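Local coordinates for protein purine nucleoside phosphorylase (Grouper iridovirus, PDB 3KHS) that probably catalyses the phosphate-dependent cleavage of purine nucleosides into free base and ribose 1-phosphate, a step of purine salvage, at residues Phe82-Gly87 / Ala91-Pro96; Val108-Ala113 / Pro220-Ala225. One frame throughout, in Å; residues are numbered along the deposited sequence.

Interaction 1 of 2, residues Phe82-Gly87 / Ala91-Pro96. With PO4 (phosphate ion), chain G.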
ATOM      1  N   PHE B  82     -10.497  -0.555  16.704  1.00 33.91           N
ATOM      2  CA  PHE B  82     -10.848  -0.056  15.382  1.00 36.28           C
ATOM      3  C   PHE B  82      -9.828  -0.576  14.367  1.00 35.75           C
ATOM      4  O   PHE B  82      -8.643  -0.674  14.680  1.00 39.74           O
ATOM      5  CB  PHE B  82     -10.870   1.491  15.405  1.00 30.82           C
ATOM      6  CG  PHE B  82     -11.901   2.046  16.340  1.00 33.53           C
ATOM      7  CD1 PHE B  82     -13.254   1.967  16.023  1.00 28.44           C
ATOM      8  CD2 PHE B  82     -11.540   2.508  17.605  1.00 33.29           C
ATOM      9  CE1 PHE B  82     -14.238   2.325  16.963  1.00 27.37           C
ATOM     10  CE2 PHE B  82     -12.524   2.872  18.558  1.00 33.96           C
ATOM     11  CZ  PHE B  82     -13.869   2.776  18.234  1.00 27.03           C
ATOM     12  N   HIS B  83     -10.285  -0.913  13.161  1.00 34.41           N
ATOM     13  CA  HIS B  83      -9.386  -1.438  12.123  1.00 30.47           C
ATOM     14  C   HIS B  83      -9.474  -0.687  10.822  1.00 29.38           C
ATOM     15  O   HIS B  83     -10.553  -0.199  10.443  1.00 26.86           O
ATOM     16  CB  HIS B  83      -9.710  -2.894  11.735  1.00 26.29           C
ATOM     17  CG  HIS B  83      -9.988  -3.802  12.884  1.00 28.62           C
ATOM     18  ND1 HIS B  83     -11.171  -3.768  13.587  1.00 34.01           N
ATOM     19  CD2 HIS B  83      -9.245  -4.791  13.439  1.00 33.44           C
ATOM     20  CE1 HIS B  83     -11.150  -4.695  14.530  1.00 35.32           C
ATOM     21  NE2 HIS B  83      -9.994  -5.333  14.461  1.00 36.81           N
ATOM     22  N   LEU B  84      -8.351  -0.666  10.103  1.00 26.79           N
ATOM     23  CA  LEU B  84      -8.309  -0.060   8.773  1.00 26.48           C
ATOM     24  C   LEU B  84      -9.401  -0.582   7.853  1.00 23.03           C
ATOM     25  O   LEU B  84      -9.987   0.190   7.089  1.00 30.17           O
ATOM     26  CB  LEU B  84      -6.975  -0.319   8.070  1.00 20.57           C
ATOM     27  CG  LEU B  84      -5.997   0.824   8.249  1.00 28.61           C
ATOM     28  CD1 LEU B  84      -5.651   0.903   9.735  1.00 29.31           C
ATOM     29  CD2 LEU B  84      -4.716   0.591   7.403  1.00 25.87           C
ATOM     30  N   TYR B  85      -9.700  -1.874   7.918  1.00 27.23           N
ATOM     31  CA  TYR B  85     -10.708  -2.431   7.013  1.00 30.25           C
ATOM     32  C   TYR B  85     -12.125  -1.917   7.230  1.00 38.96           C
ATOM     33  O   TYR B  85     -12.987  -2.104   6.355  1.00 37.45           O
ATOM     34  CB  TYR B  85     -10.703  -3.986   7.014  1.00 31.11           C
ATOM     35  CG  TYR B  85     -11.154  -4.628   8.305  1.00 30.96           C
ATOM     36  CD1 TYR B  85     -10.234  -5.267   9.154  1.00 29.85           C
ATOM     37  CD2 TYR B  85     -12.490  -4.567   8.710  1.00 29.13           C
ATOM     38  CE1 TYR B  85     -10.635  -5.835  10.381  1.00 20.48           C
ATOM     39  CE2 TYR B  85     -12.901  -5.123   9.928  1.00 27.05           C
ATOM     40  CZ  TYR B  85     -11.959  -5.763  10.759  1.00 29.56           C
ATOM     41  OH  TYR B  85     -12.359  -6.381  11.925  1.00 28.25           O
ATOM     42  N   GLU B  86     -12.390  -1.262   8.361  1.00 37.79           N
ATOM     43  CA  GLU B  86     -13.740  -0.753   8.562  1.00 34.34           C
ATOM     44  C   GLU B  86     -13.899   0.563   7.839  1.00 33.80           C
ATOM     45  O   GLU B  86     -15.011   1.058   7.685  1.00 35.45           O
ATOM     46  CB  GLU B  86     -14.052  -0.526  10.035  1.00 41.32           C
ATOM     47  CG  GLU B  86     -13.962  -1.735  10.892  1.00 41.77           C
ATOM     48  CD  GLU B  86     -14.004  -1.356  12.343  1.00 46.81           C
ATOM     49  OE1 GLU B  86     -15.084  -0.923  12.805  1.00 60.01           O
ATOM     50  OE2 GLU B  86     -12.964  -1.470  13.018  1.00 42.76           O
ATOM     51  N   GLY B  87     -12.795   1.143   7.401  1.00 29.78           N
ATOM     52  CA  GLY B  87     -12.892   2.412   6.703  1.00 30.67           C
ATOM     53  C   GLY B  87     -12.155   3.541   7.403  1.00 34.01           C
ATOM     54  O   GLY B  87     -12.041   4.633   6.855  1.00 34.82           O
ATOM     55  N   ALA B  91      -4.525   6.754  11.257  1.00 33.11           N
ATOM     56  CA  ALA B  91      -4.495   7.722  12.349  1.00 34.01           C
ATOM     57  C   ALA B  91      -5.773   7.635  13.166  1.00 37.42           C
ATOM     58  O   ALA B  91      -5.753   7.611  14.397  1.00 43.81           O
ATOM     59  CB  ALA B  91      -4.312   9.157  11.796  1.00 25.96           C
ATOM     60  N   ARG B  92      -6.892   7.587  12.474  1.00 36.20           N
ATOM     61  CA  ARG B  92      -8.180   7.502  13.133  1.00 36.43           C
ATOM     62  C   ARG B  92      -8.298   6.226  13.999  1.00 42.49           C
ATOM     63  O   ARG B  92      -8.697   6.290  15.165  1.00 44.02           O
ATOM     64  CB  ARG B  92      -9.254   7.506  12.058  1.00 38.89           C
ATOM     65  CG  ARG B  92     -10.596   7.818  12.540  1.00 48.01           C
ATOM     66  CD  ARG B  92     -10.869   9.301  12.459  1.00 46.11           C
ATOM     67  NE  ARG B  92     -12.076   9.568  13.235  1.00 58.15           N
ATOM     68  CZ  ARG B  92     -12.070   9.978  14.502  1.00 63.17           C
ATOM     69  NH1 ARG B  92     -10.917  10.203  15.151  1.00 58.76           N
ATOM     70  NH2 ARG B  92     -13.226  10.101  15.140  1.00 63.90           N
ATOM     71  N   ALA B  93      -7.946   5.070  13.439  1.00 34.13           N
ATOM     72  CA  ALA B  93      -8.072   3.811  14.181  1.00 37.30           C
ATOM     73  C   ALA B  93      -7.100   3.733  15.336  1.00 34.06           C
ATOM     74  O   ALA B  93      -7.237   2.892  16.207  1.00 26.22           O
ATOM     75  CB  ALA B  93      -7.839   2.577  13.252  1.00 31.93           C
ATOM     76  N   THR B  94      -6.096   4.595  15.335  1.00 34.29           N
ATOM     77  CA  THR B  94      -5.131   4.554  16.421  1.00 34.56           C
ATOM     78  C   THR B  94      -5.303   5.744  17.367  1.00 35.91           C
ATOM     79  O   THR B  94      -4.407   6.052  18.168  1.00 34.42           O
ATOM     80  CB  THR B  94      -3.655   4.516  15.893  1.00 31.03           C
ATOM     81  OG1 THR B  94      -3.391   5.664  15.080  1.00 21.64           O
ATOM     82  CG2 THR B  94      -3.400   3.257  15.112  1.00 28.05           C
ATOM     83  N   PHE B  95      -6.453   6.405  17.276  1.00 36.36           N
ATOM     84  CA  PHE B  95      -6.752   7.559  18.125  1.00 35.13           C
ATOM     85  C   PHE B  95      -6.843   7.125  19.594  1.00 35.81           C
ATOM     86  O   PHE B  95      -6.395   7.832  20.488  1.00 34.73           O
ATOM     87  CB  PHE B  95      -8.065   8.232  17.692  1.00 29.81           C
ATOM     88  CG  PHE B  95      -8.451   9.405  18.544  1.00 27.60           C
ATOM     89  CD1 PHE B  95      -7.698  10.573  18.526  1.00 30.15           C
ATOM     90  CD2 PHE B  95      -9.532   9.315  19.417  1.00 28.52           C
ATOM     91  CE1 PHE B  95      -7.999  11.643  19.361  1.00 28.82           C
ATOM     92  CE2 PHE B  95      -9.845  10.363  20.255  1.00 25.18           C
ATOM     93  CZ  PHE B  95      -9.080  11.539  20.232  1.00 27.92           C
ATOM     94  N   PRO B  96      -7.432   5.950  19.860  1.00 37.15           N
ATOM     95  CA  PRO B  96      -7.525   5.514  21.262  1.00 32.78           C
ATOM     96  C   PRO B  96      -6.140   5.328  21.907  1.00 34.47           C
ATOM     97  O   PRO B  96      -5.993   5.482  23.116  1.00 38.55           O
ATOM     98  CB  PRO B  96      -8.335   4.217  21.171  1.00 29.60           C
ATOM     99  CG  PRO B  96      -9.204   4.432  19.945  1.00 27.14           C
ATOM    100  CD  PRO B  96      -8.215   5.071  18.971  1.00 30.28           C
TER
HETATM  101  P   PO4 G 291      -8.494  -8.486  15.917  1.00 37.50           P
HETATM  102  O1  PO4 G 291      -8.393  -9.352  17.122  1.00 37.10           O
HETATM  103  O2  PO4 G 291      -8.918  -7.108  16.322  1.00 35.50           O
HETATM  104  O3  PO4 G 291      -7.167  -8.398  15.239  1.00 36.46           O
HETATM  105  O4  PO4 G 291      -9.494  -9.068  14.981  1.00 39.15           O
HETATM  106  O   HOH W   1      -8.338   0.555  17.955  1.00 37.32           O

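Interaction 2 of 2, residues Val108-Ala113 / Pro220-Ala225. With PO4 (phosphate ion), chain G.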
ATOM      1  N   VAL B 108       0.962  -0.820  27.656  1.00 34.65           N
ATOM      2  CA  VAL B 108      -0.241  -1.253  26.959  1.00 34.24           C
ATOM      3  C   VAL B 108      -0.141  -2.745  26.592  1.00 33.78           C
ATOM      4  O   VAL B 108       0.855  -3.193  26.021  1.00 32.34           O
ATOM      5  CB  VAL B 108      -0.477  -0.419  25.686  1.00 36.13           C
ATOM      6  CG1 VAL B 108      -1.669  -0.981  24.888  1.00 31.08           C
ATOM      7  CG2 VAL B 108      -0.725   1.046  26.056  1.00 36.67           C
ATOM      8  N   VAL B 109      -1.166  -3.514  26.951  1.00 36.46           N
ATOM      9  CA  VAL B 109      -1.202  -4.950  26.653  1.00 30.47           C
ATOM     10  C   VAL B 109      -2.293  -5.146  25.581  1.00 34.44           C
ATOM     11  O   VAL B 109      -3.487  -4.939  25.852  1.00 35.10           O
ATOM     12  CB  VAL B 109      -1.592  -5.792  27.897  1.00 31.91           C
ATOM     13  CG1 VAL B 109      -1.605  -7.287  27.531  1.00 32.49           C
ATOM     14  CG2 VAL B 109      -0.616  -5.548  29.068  1.00 27.09           C
ATOM     15  N   LEU B 110      -1.875  -5.547  24.381  1.00 29.53           N
ATOM     16  CA  LEU B 110      -2.786  -5.762  23.254  1.00 31.28           C
ATOM     17  C   LEU B 110      -3.003  -7.248  22.978  1.00 29.52           C
ATOM     18  O   LEU B 110      -2.096  -8.056  23.124  1.00 34.75           O
ATOM     19  CB  LEU B 110      -2.209  -5.165  21.963  1.00 31.39           C
ATOM     20  CG  LEU B 110      -1.570  -3.788  21.678  1.00 36.41           C
ATOM     21  CD1 LEU B 110      -2.613  -2.764  21.390  1.00 29.30           C
ATOM     22  CD2 LEU B 110      -0.663  -3.379  22.810  1.00 31.61           C
ATOM     23  N   THR B 111      -4.207  -7.599  22.565  1.00 31.11           N
ATOM     24  CA  THR B 111      -4.529  -8.969  22.211  1.00 32.18           C
ATOM     25  C   THR B 111      -5.250  -8.926  20.863  1.00 34.76           C
ATOM     26  O   THR B 111      -5.812  -7.882  20.485  1.00 36.53           O
ATOM     27  CB  THR B 111      -5.471  -9.617  23.232  1.00 32.08           C
ATOM     28  OG1 THR B 111      -6.718  -8.910  23.249  1.00 29.14           O
ATOM     29  CG2 THR B 111      -4.836  -9.628  24.613  1.00 32.79           C
ATOM     30  N   ASN B 112      -5.211 -10.039  20.131  1.00 32.01           N
ATOM     31  CA  ASN B 112      -5.911 -10.130  18.854  1.00 31.03           C
ATOM     32  C   ASN B 112      -6.052 -11.591  18.490  1.00 34.28           C
ATOM     33  O   ASN B 112      -5.445 -12.461  19.117  1.00 36.88           O
ATOM     34  CB  ASN B 112      -5.162  -9.392  17.748  1.00 29.60           C
ATOM     35  CG  ASN B 112      -3.802 -10.004  17.426  1.00 28.56           C
ATOM     36  OD1 ASN B 112      -3.681 -11.213  17.237  1.00 37.02           O
ATOM     37  ND2 ASN B 112      -2.782  -9.164  17.324  1.00 26.79           N
ATOM     38  N   ALA B 113      -6.883 -11.852  17.494  1.00 32.93           N
ATOM     39  CA  ALA B 113      -7.101 -13.195  16.985  1.00 32.06           C
ATOM     40  C   ALA B 113      -6.373 -13.141  15.643  1.00 35.51           C
ATOM     41  O   ALA B 113      -6.531 -12.171  14.894  1.00 31.63           O
ATOM     42  CB  ALA B 113      -8.592 -13.449  16.778  1.00 28.03           C
ATOM     43  N   PRO B 220      -0.359  -1.028  13.759  1.00 27.48           N
ATOM     44  CA  PRO B 220      -0.414   0.425  13.747  1.00 25.90           C
ATOM     45  C   PRO B 220      -0.623   0.971  15.154  1.00 30.21           C
ATOM     46  O   PRO B 220      -0.164   2.059  15.453  1.00 35.16           O
ATOM     47  CB  PRO B 220      -1.586   0.744  12.792  1.00 21.34           C
ATOM     48  CG  PRO B 220      -2.447  -0.421  12.948  1.00 22.18           C
ATOM     49  CD  PRO B 220      -1.447  -1.572  12.936  1.00 25.12           C
ATOM     50  N   GLU B 221      -1.306   0.223  16.011  1.00 26.31           N
ATOM     51  CA  GLU B 221      -1.529   0.677  17.370  1.00 33.63           C
ATOM     52  C   GLU B 221      -0.232   0.701  18.189  1.00 37.87           C
ATOM     53  O   GLU B 221      -0.012   1.627  18.980  1.00 41.06           O
ATOM     54  CB  GLU B 221      -2.561  -0.198  18.059  1.00 32.29           C
ATOM     55  CG  GLU B 221      -3.973  -0.026  17.522  1.00 24.73           C
ATOM     56  CD  GLU B 221      -4.726  -1.341  17.542  1.00 35.24           C
ATOM     57  OE1 GLU B 221      -4.670  -2.083  16.533  1.00 33.17           O
ATOM     58  OE2 GLU B 221      -5.348  -1.649  18.580  1.00 39.29           O
ATOM     59  N   THR B 222       0.629  -0.296  18.009  1.00 32.61           N
ATOM     60  CA  THR B 222       1.889  -0.315  18.755  1.00 33.42           C
ATOM     61  C   THR B 222       2.871   0.702  18.187  1.00 32.01           C
ATOM     62  O   THR B 222       3.759   1.176  18.890  1.00 34.31           O
ATOM     63  CB  THR B 222       2.556  -1.719  18.758  1.00 29.46           C
ATOM     64  OG1 THR B 222       2.908  -2.096  17.410  1.00 34.36           O
ATOM     65  CG2 THR B 222       1.594  -2.743  19.339  1.00 22.22           C
ATOM     66  N   ILE B 223       2.727   1.038  16.913  1.00 31.69           N
ATOM     67  CA  ILE B 223       3.617   2.041  16.341  1.00 33.82           C
ATOM     68  C   ILE B 223       3.330   3.372  17.052  1.00 32.02           C
ATOM     69  O   ILE B 223       4.237   4.100  17.417  1.00 33.30           O
ATOM     70  CB  ILE B 223       3.360   2.282  14.840  1.00 32.98           C
ATOM     71  CG1 ILE B 223       3.820   1.078  14.019  1.00 26.97           C
ATOM     72  CG2 ILE B 223       4.073   3.579  14.399  1.00 26.17           C
ATOM     73  CD1 ILE B 223       3.468   1.219  12.542  1.00 22.15           C
ATOM     74  N   VAL B 224       2.051   3.677  17.219  1.00 34.44           N
ATOM     75  CA  VAL B 224       1.623   4.910  17.852  1.00 34.66           C
ATOM     76  C   VAL B 224       1.916   4.897  19.359  1.00 36.87           C
ATOM     77  O   VAL B 224       2.403   5.877  19.902  1.00 36.72           O
ATOM     78  CB  VAL B 224       0.140   5.134  17.576  1.00 32.95           C
ATOM     79  CG1 VAL B 224      -0.370   6.315  18.388  1.00 30.07           C
ATOM     80  CG2 VAL B 224      -0.066   5.333  16.061  1.00 24.45           C
ATOM     81  N   ALA B 225       1.637   3.784  20.017  1.00 34.80           N
ATOM     82  CA  ALA B 225       1.899   3.641  21.437  1.00 36.45           C
ATOM     83  C   ALA B 225       3.397   3.897  21.702  1.00 37.26           C
ATOM     84  O   ALA B 225       3.782   4.721  22.542  1.00 36.37           O
ATOM     85  CB  ALA B 225       1.531   2.232  21.863  1.00 30.07           C
TER
HETATM   86  P   PO4 G 291      -8.494  -8.486  15.917  1.00 37.50           P
HETATM   87  O1  PO4 G 291      -8.393  -9.352  17.122  1.00 37.10           O
HETATM   88  O2  PO4 G 291      -8.918  -7.108  16.322  1.00 35.50           O
HETATM   89  O3  PO4 G 291      -7.167  -8.398  15.239  1.00 36.46           O
HETATM   90  O4  PO4 G 291      -9.494  -9.068  14.981  1.00 39.15           O

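Interaction 1 of 2, residues Phe82-Gly87 / Ala91-Pro96
A single water oxygen is gripped by both segments, accepting from F82 N at 2.7 Å and donating to A93 O at 3.1 Å, so the two backbones are linked through solvent at their point of closest approach. Beside this bridge A93 turns its methyl toward F82, and CB comes within 3.6 Å of F82 O and also meets F82 CB; alanine suits a place where the chains come this near. The F82 side chain, with CG beside its own backbone N (chi1 -62°), reaches past A93 to P96, whose CG lies at the ring's edge, 3.8 Å from CD2. H88 meets the same phenyl at about a right angle. The segment 82-87 turns through a short 3-10 segment, and at G87, with phi 119°, a CB would press against the carbonyl O of E86, so the position needs a residue without a side chain. This turn belongs to the Gly-Arg-x-His-x-Tyr-Glu-Gly sequence, consistent with the phosphate-binding loop of this phosphorylase family. Here E86 OE2 accepts from H83 N at 2.7 Å and from H83 ND1 at 3.0 Å, the two donors arriving from opposite faces of the carboxylate. That pairing holds the imidazole's rotation and leaves NE2 to donate to the phosphate ion's O2 at 2.8 Å, nearly straight (165°). Y85 OH sits over the centre of one imidazole face, while H83 CB rests on a face of the Y85 ring. Y85 also packs edge-to-face with F156 of the second subunit, which brings the subunit interface next to the phosphate site; S30 OG, S217 OG and R81 NH1 are also hydrogen-bonded to the ion.

Interaction 2 of 2, residues Val108-Ala113 / Pro220-Ala225
The flat carboxylate of E221 receives a methyl of L110 on one face: CD1 lies above the plane near OE2, 4.1 Å from it. The same oxygen forms a salt bridge with R81, so a charged group buried in the protein has its counterion, and the leucine merely shields it. On the next residue of the helix, T222 CG2 meets L110 CG at 4.1 Å, and CD2 of the leucine comes almost as near. Threonine suits this place because its branches do different work. With chi1 at 63°, CG2 swings beside the backbone N to face the leucine, while OG1 bonds to A219 O and Y163 OH. L110, branched and apolar, bridges the gap between strand and helix, whose nearest CA atoms, L110 and T222, stand 8.5 Å apart. Farther along the strand the amide of N112 is held by S236 at OD1 and by T218 at ND2; its CB lies 3.3 Å from the phosphate ion's O1. The next residue donates from its backbone, A113 N to O1 at 2.9 Å (154°), so the backbone of the strand itself contributes to binding the ion. Alternation along the strand turns V108 and L110 toward the helix. The strand runs parallel to strands 24-28 and 231-241 in the mixed sheet, and helix 219-227 lies over one side of it, with helix 95-102 beside, where F100 touches V108 and M97 touches E221.

Overall arrangement
The two contacts follow each other in the chain, interaction 1 closing before interaction 2 opens, with helix 95-102 leading on to strand 107-116. Their centres lie 12 Å apart, and they touch directly: T94 CG2 packs on P220 O and on E221 N, and T94 OG1 on V224 CG2, so the turn ahead of helix 95-102 rests against helix 219-227. Interaction 2 lies near the middle of the chain and joins that helix to the mixed sheet; interaction 1 lies farther out. Both reach the same phosphate ion, the loop through H83 and the strand through A113, which suggests that they converge on the site for the phosphate co-substrate.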